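Long-range contacts in nicotinate phosphoribosyltransferase (PDB 2IM5), which probably catalyses the ATP-dependent synthesis of nicotinate ribonucleotide from nicotinate and phosphoribosyl diphosphate, a step in making NAD: residues Arg33-Asn38 against Asn346-Leu351; Phe261-Ala266 against Leu293-Lys298. One frame throughout, in Å; residues are numbered along the deposited sequence.

Contact 1 of 2, residues Arg33-Asn38 against Asn346-Leu351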
# COMPACT_ATOMS: atom_id res chain seq x y z
N ARG A 33 8.57 -10.93 -3.54
CA ARG A 33 8.92 -11.18 -4.93
C ARG A 33 8.33 -10.13 -5.86
O ARG A 33 7.15 -9.82 -5.81
CB ARG A 33 8.45 -12.57 -5.37
CG ARG A 33 9.20 -13.69 -4.68
CD ARG A 33 8.85 -15.04 -5.28
NE ARG A 33 9.48 -16.12 -4.54
CZ ARG A 33 9.38 -17.41 -4.86
NH1 ARG A 33 8.68 -17.78 -5.92
NH2 ARG A 33 9.97 -18.32 -4.10
N PHE A 34 9.19 -9.59 -6.71
CA PHE A 34 8.79 -8.59 -7.70
C PHE A 34 8.06 -9.33 -8.81
O PHE A 34 8.45 -10.42 -9.21
CB PHE A 34 10.03 -7.91 -8.27
CG PHE A 34 9.77 -7.08 -9.50
CD1 PHE A 34 9.34 -5.76 -9.38
CD2 PHE A 34 9.94 -7.62 -10.77
CE1 PHE A 34 9.09 -4.99 -10.52
CE2 PHE A 34 9.69 -6.86 -11.91
CZ PHE A 34 9.27 -5.54 -11.78
N ILE A 35 6.98 -8.73 -9.32
CA ILE A 35 6.23 -9.34 -10.40
C ILE A 35 5.85 -8.29 -11.44
O ILE A 35 5.15 -7.32 -11.13
CB ILE A 35 4.91 -10.00 -9.92
CG1 ILE A 35 5.17 -10.96 -8.76
CG2 ILE A 35 4.25 -10.73 -11.08
CD1 ILE A 35 6.04 -12.15 -9.13
N ASP A 36 6.33 -8.46 -12.66
CA ASP A 36 5.96 -7.55 -13.74
C ASP A 36 4.81 -8.26 -14.43
O ASP A 36 5.02 -9.19 -15.21
CB ASP A 36 7.11 -7.35 -14.72
CG ASP A 36 6.66 -6.64 -16.00
OD1 ASP A 36 5.55 -6.06 -16.02
OD2 ASP A 36 7.43 -6.66 -16.98
N ARG A 37 3.59 -7.83 -14.12
CA ARG A 37 2.41 -8.46 -14.67
C ARG A 37 2.21 -8.30 -16.17
O ARG A 37 1.27 -8.86 -16.74
CB ARG A 37 1.19 -8.00 -13.88
CG ARG A 37 1.32 -8.37 -12.40
CD ARG A 37 0.06 -8.14 -11.58
NE ARG A 37 -0.27 -6.73 -11.44
CZ ARG A 37 -1.13 -6.25 -10.55
NH1 ARG A 37 -1.75 -7.08 -9.72
NH2 ARG A 37 -1.38 -4.95 -10.49
N ASN A 38 3.09 -7.55 -16.81
CA ASN A 38 3.01 -7.36 -18.25
C ASN A 38 4.10 -8.17 -18.93
O ASN A 38 4.23 -8.17 -20.15
CB ASN A 38 3.16 -5.88 -18.61
CG ASN A 38 1.85 -5.12 -18.49
OD1 ASN A 38 1.82 -3.90 -18.64
ND2 ASN A 38 0.76 -5.83 -18.24
N ASN A 346 3.00 -2.02 -14.91
CA ASN A 346 2.09 -2.87 -14.16
C ASN A 346 2.94 -3.80 -13.29
O ASN A 346 3.02 -5.00 -13.55
CB ASN A 346 1.21 -3.67 -15.11
CG ASN A 346 0.16 -4.48 -14.38
OD1 ASN A 346 -0.21 -4.17 -13.25
ND2 ASN A 346 -0.32 -5.53 -15.03
N ILE A 347 3.55 -3.22 -12.26
CA ILE A 347 4.42 -3.96 -11.36
C ILE A 347 4.00 -3.99 -9.90
O ILE A 347 3.38 -3.06 -9.39
CB ILE A 347 5.85 -3.39 -11.42
CG1 ILE A 347 5.81 -1.88 -11.15
CG2 ILE A 347 6.48 -3.68 -12.78
CD1 ILE A 347 7.18 -1.23 -11.12
N VAL A 348 4.36 -5.08 -9.22
CA VAL A 348 4.08 -5.25 -7.80
C VAL A 348 5.22 -6.04 -7.18
O VAL A 348 6.05 -6.62 -7.88
CB VAL A 348 2.75 -6.03 -7.55
CG1 VAL A 348 1.57 -5.23 -8.06
CG2 VAL A 348 2.80 -7.40 -8.22
N MET A 349 5.29 -6.02 -5.85
CA MET A 349 6.30 -6.77 -5.12
C MET A 349 5.55 -7.25 -3.88
O MET A 349 5.32 -6.48 -2.94
CB MET A 349 7.49 -5.88 -4.75
CG MET A 349 8.74 -6.68 -4.38
SD MET A 349 10.26 -5.73 -4.29
CE MET A 349 11.41 -7.04 -3.85
N LYS A 350 5.16 -8.52 -3.89
CA LYS A 350 4.38 -9.08 -2.80
C LYS A 350 5.07 -10.09 -1.90
O LYS A 350 6.03 -10.75 -2.30
CB LYS A 350 3.12 -9.74 -3.37
CG LYS A 350 2.27 -8.82 -4.24
CD LYS A 350 1.88 -7.56 -3.49
CE LYS A 350 0.99 -6.66 -4.34
NZ LYS A 350 0.74 -5.34 -3.69
N LEU A 351 4.56 -10.19 -0.67
CA LEU A 351 5.07 -11.15 0.29
C LEU A 351 4.66 -12.50 -0.29
O LEU A 351 3.47 -12.78 -0.43
CB LEU A 351 4.41 -10.96 1.66
CG LEU A 351 4.86 -11.94 2.74
CD1 LEU A 351 6.36 -11.81 2.95
CD2 LEU A 351 4.10 -11.68 4.04
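R33-D36 and I347-L351 run as neighbouring antiparallel strands, with short axes 4.5 Å apart at closest and 150° between their directions. R33 pairs with K350 and I35 with V348 as hydrogen-bonded pairs. F34-M349 and D36-I347 are the non-hydrogen-bonded pairs. The bond from I35 N to V348 O is short, at 2.7 Å. One further backbone hydrogen bond follows the last bridge, from R37 N to N346 O (2.9 Å).

F34, D36, I347 and M349 share one face. The F34 ring meets I347 obliquely: its CZ lies 3.5 Å from CG2 of I347. CG of F34 stands anti to the backbone N (chi1 168°), which carries the ring along the strand to I347 rather than to M349, its partner in register. Helix 120-134 packs on this face, touching F34, I347 and M349.

On the other face, I35 CB rests 3.8 Å from V348 CG2. R37 grips N346 side-on: NE and NH2 both hydrogen-bond to the single acceptor OD1, each at 3.1 Å and bent (141° at the hydrogen). NH2 comes in the plane of the amide carbonyl, while NE stands above it. V348 CG1 sits over the centre of the guanidinium, 3.8 Å above its plane. R169 NH2 bonds to I347 O and more weakly to N346 OD1.

D36 OD1 accepts from N38 N at 3.0 Å, forming an Asx turn, and its OD2 takes Q40 N. These are inner strands of a five-stranded antiparallel sheet built from both the N-terminal NAPRTase region (29-36) and the later family region (347-355).

Contact 2 of 2, residues Phe261-Ala266 against Leu293-Lys298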
# COMPACT_ATOMS: atom_id res chain seq x y z
N PHE A 261 -16.98 -11.16 10.41
CA PHE A 261 -16.77 -9.86 11.03
C PHE A 261 -17.50 -9.82 12.37
O PHE A 261 -18.72 -9.88 12.42
CB PHE A 261 -17.29 -8.77 10.09
CG PHE A 261 -16.76 -7.39 10.37
CD1 PHE A 261 -15.55 -7.21 11.03
CD2 PHE A 261 -17.44 -6.27 9.91
CE1 PHE A 261 -15.02 -5.94 11.21
CE2 PHE A 261 -16.92 -4.99 10.09
CZ PHE A 261 -15.71 -4.83 10.74
N SER A 262 -16.76 -9.72 13.46
CA SER A 262 -17.37 -9.71 14.79
C SER A 262 -17.93 -8.34 15.15
O SER A 262 -17.46 -7.31 14.68
CB SER A 262 -16.36 -10.13 15.85
OG SER A 262 -15.44 -9.08 16.12
N LYS A 263 -18.95 -8.34 16.01
CA LYS A 263 -19.57 -7.10 16.45
C LYS A 263 -18.54 -6.17 17.09
O LYS A 263 -18.56 -4.96 16.87
CB LYS A 263 -20.69 -7.40 17.45
CG LYS A 263 -21.49 -6.18 17.85
CD LYS A 263 -22.66 -6.55 18.75
CE LYS A 263 -23.42 -5.31 19.21
NZ LYS A 263 -24.04 -4.57 18.08
N LYS A 264 -17.66 -6.75 17.90
CA LYS A 264 -16.62 -5.98 18.58
C LYS A 264 -15.74 -5.20 17.59
O LYS A 264 -15.51 -4.00 17.76
CB LYS A 264 -15.74 -6.92 19.41
CG LYS A 264 -14.63 -6.22 20.16
CD LYS A 264 -13.86 -7.21 21.04
CE LYS A 264 -13.20 -8.30 20.23
NZ LYS A 264 -12.52 -9.29 21.12
N HIS A 265 -15.25 -5.89 16.57
CA HIS A 265 -14.42 -5.25 15.57
C HIS A 265 -15.21 -4.27 14.71
O HIS A 265 -14.71 -3.19 14.36
CB HIS A 265 -13.75 -6.31 14.70
CG HIS A 265 -12.69 -7.09 15.43
ND1 HIS A 265 -12.23 -8.31 15.00
CD2 HIS A 265 -12.01 -6.81 16.57
CE1 HIS A 265 -11.32 -8.76 15.84
NE2 HIS A 265 -11.16 -7.86 16.80
N ALA A 266 -16.44 -4.63 14.37
CA ALA A 266 -17.28 -3.75 13.57
C ALA A 266 -17.50 -2.43 14.32
O ALA A 266 -17.51 -1.36 13.72
CB ALA A 266 -18.62 -4.42 13.27
N LEU A 293 -25.28 -6.69 12.32
CA LEU A 293 -24.59 -6.57 13.60
C LEU A 293 -25.15 -5.44 14.46
O LEU A 293 -24.65 -5.18 15.55
CB LEU A 293 -23.10 -6.32 13.35
CG LEU A 293 -22.30 -7.45 12.70
CD1 LEU A 293 -20.91 -6.96 12.36
CD2 LEU A 293 -22.25 -8.64 13.66
N ARG A 294 -26.19 -4.78 13.96
CA ARG A 294 -26.81 -3.68 14.68
C ARG A 294 -25.81 -2.56 14.95
O ARG A 294 -25.74 -2.00 16.04
CB ARG A 294 -27.42 -4.17 16.00
CG ARG A 294 -28.89 -4.57 15.88
CD ARG A 294 -29.14 -5.53 14.72
NE ARG A 294 -30.57 -5.72 14.46
CZ ARG A 294 -31.07 -6.47 13.48
NH1 ARG A 294 -30.25 -7.11 12.65
NH2 ARG A 294 -32.38 -6.58 13.32
N VAL A 295 -25.02 -2.25 13.93
CA VAL A 295 -24.03 -1.18 13.99
C VAL A 295 -24.49 -0.19 12.92
O VAL A 295 -24.87 -0.59 11.83
CB VAL A 295 -22.62 -1.70 13.66
CG1 VAL A 295 -21.65 -0.55 13.51
CG2 VAL A 295 -22.15 -2.64 14.75
N ASP A 296 -24.46 1.10 13.24
CA ASP A 296 -24.91 2.12 12.31
C ASP A 296 -23.89 2.42 11.22
O ASP A 296 -22.87 3.05 11.46
CB ASP A 296 -25.25 3.40 13.08
CG ASP A 296 -25.84 4.48 12.18
OD1 ASP A 296 -26.27 4.16 11.05
OD2 ASP A 296 -25.88 5.65 12.62
N PRO A 297 -24.17 1.98 9.98
CA PRO A 297 -23.26 2.22 8.86
C PRO A 297 -23.03 3.69 8.54
O PRO A 297 -21.99 4.06 7.99
CB PRO A 297 -23.93 1.47 7.70
CG PRO A 297 -25.37 1.50 8.06
CD PRO A 297 -25.37 1.24 9.54
N LYS A 298 -24.00 4.53 8.88
CA LYS A 298 -23.88 5.95 8.61
C LYS A 298 -22.75 6.63 9.36
O LYS A 298 -22.25 7.67 8.92
CB LYS A 298 -25.22 6.64 8.89
CG LYS A 298 -26.32 6.16 7.97
CD LYS A 298 -27.64 6.85 8.25
CE LYS A 298 -28.72 6.34 7.30
NZ LYS A 298 -30.01 7.06 7.52
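The F261 ring is met obliquely by L293, whose CD1 lies 4.3 Å from F261 CD2. Within 261-266, the methyl of A266 sits over one face of the ring, 3.6 Å above its plane and offset toward the rim. F257 and M233 also touch F261, the first by ring against ring with the planes at about 45°.

L293 is the centre of the contact. Its CD1 packs alongside A266, 3.5 Å from A266 CB, with F261 O 3.7 Å away. Its CG stands anti to its own carbonyl carbon (chi1 -66°), and the extended second torsion carries CD1 on to the start of helix 263-268. V295 adds a looser apolar touch, with CG2 4.2 Å from A266 CB.

The polar link is one hydrogen bond, from K263 NZ to L293 O. K263 is extended through CE and bends at its last torsion (chi4 63°). This brings NZ to 2.7 Å from L293 O, nearly in line with that carbonyl. L293 O belongs to the turn where the preceding helix ends. R294 has positive phi and closes that helix in a Schellman motif. The ammonium group thus meets a carbonyl at a helix C-terminus, where the helix dipole would probably favour a positive charge.

At the start of helix 263-268, S262 is the N-cap, and its OG accepts from H265 N at 3.2 Å.

The contact therefore joins the N-terminus of helix 263-268 to the loop between helix 279-292 and strand 301-304. Y290 of helix 279-292 touches F261, A266 and V295, and helix 228-240 packs against F261 and H265 through M233.

The two contacts lie on opposite sides of the chain's centre and share no helix or strand. The centre of contact 1 lies about 13 Å from the centre of the chain, that of contact 2 about 25 Å. Contact 2 is nested inside the loop closed by contact 1. Both are partly buried. In contact 1, helix 120-134 covers F34, I347 and M349, while the R37-N346 end is more open. Contact 2 is peripheral, with F261, A266 and V295 buried and K263 and R294 exposed. Contact 1 (607 Å² buried) rests on backbone bonds of the antiparallel sheet. Contact 2 (283 Å²) consists of apolar packing round L293 and one hydrogen bond from K263 to a backbone carbonyl.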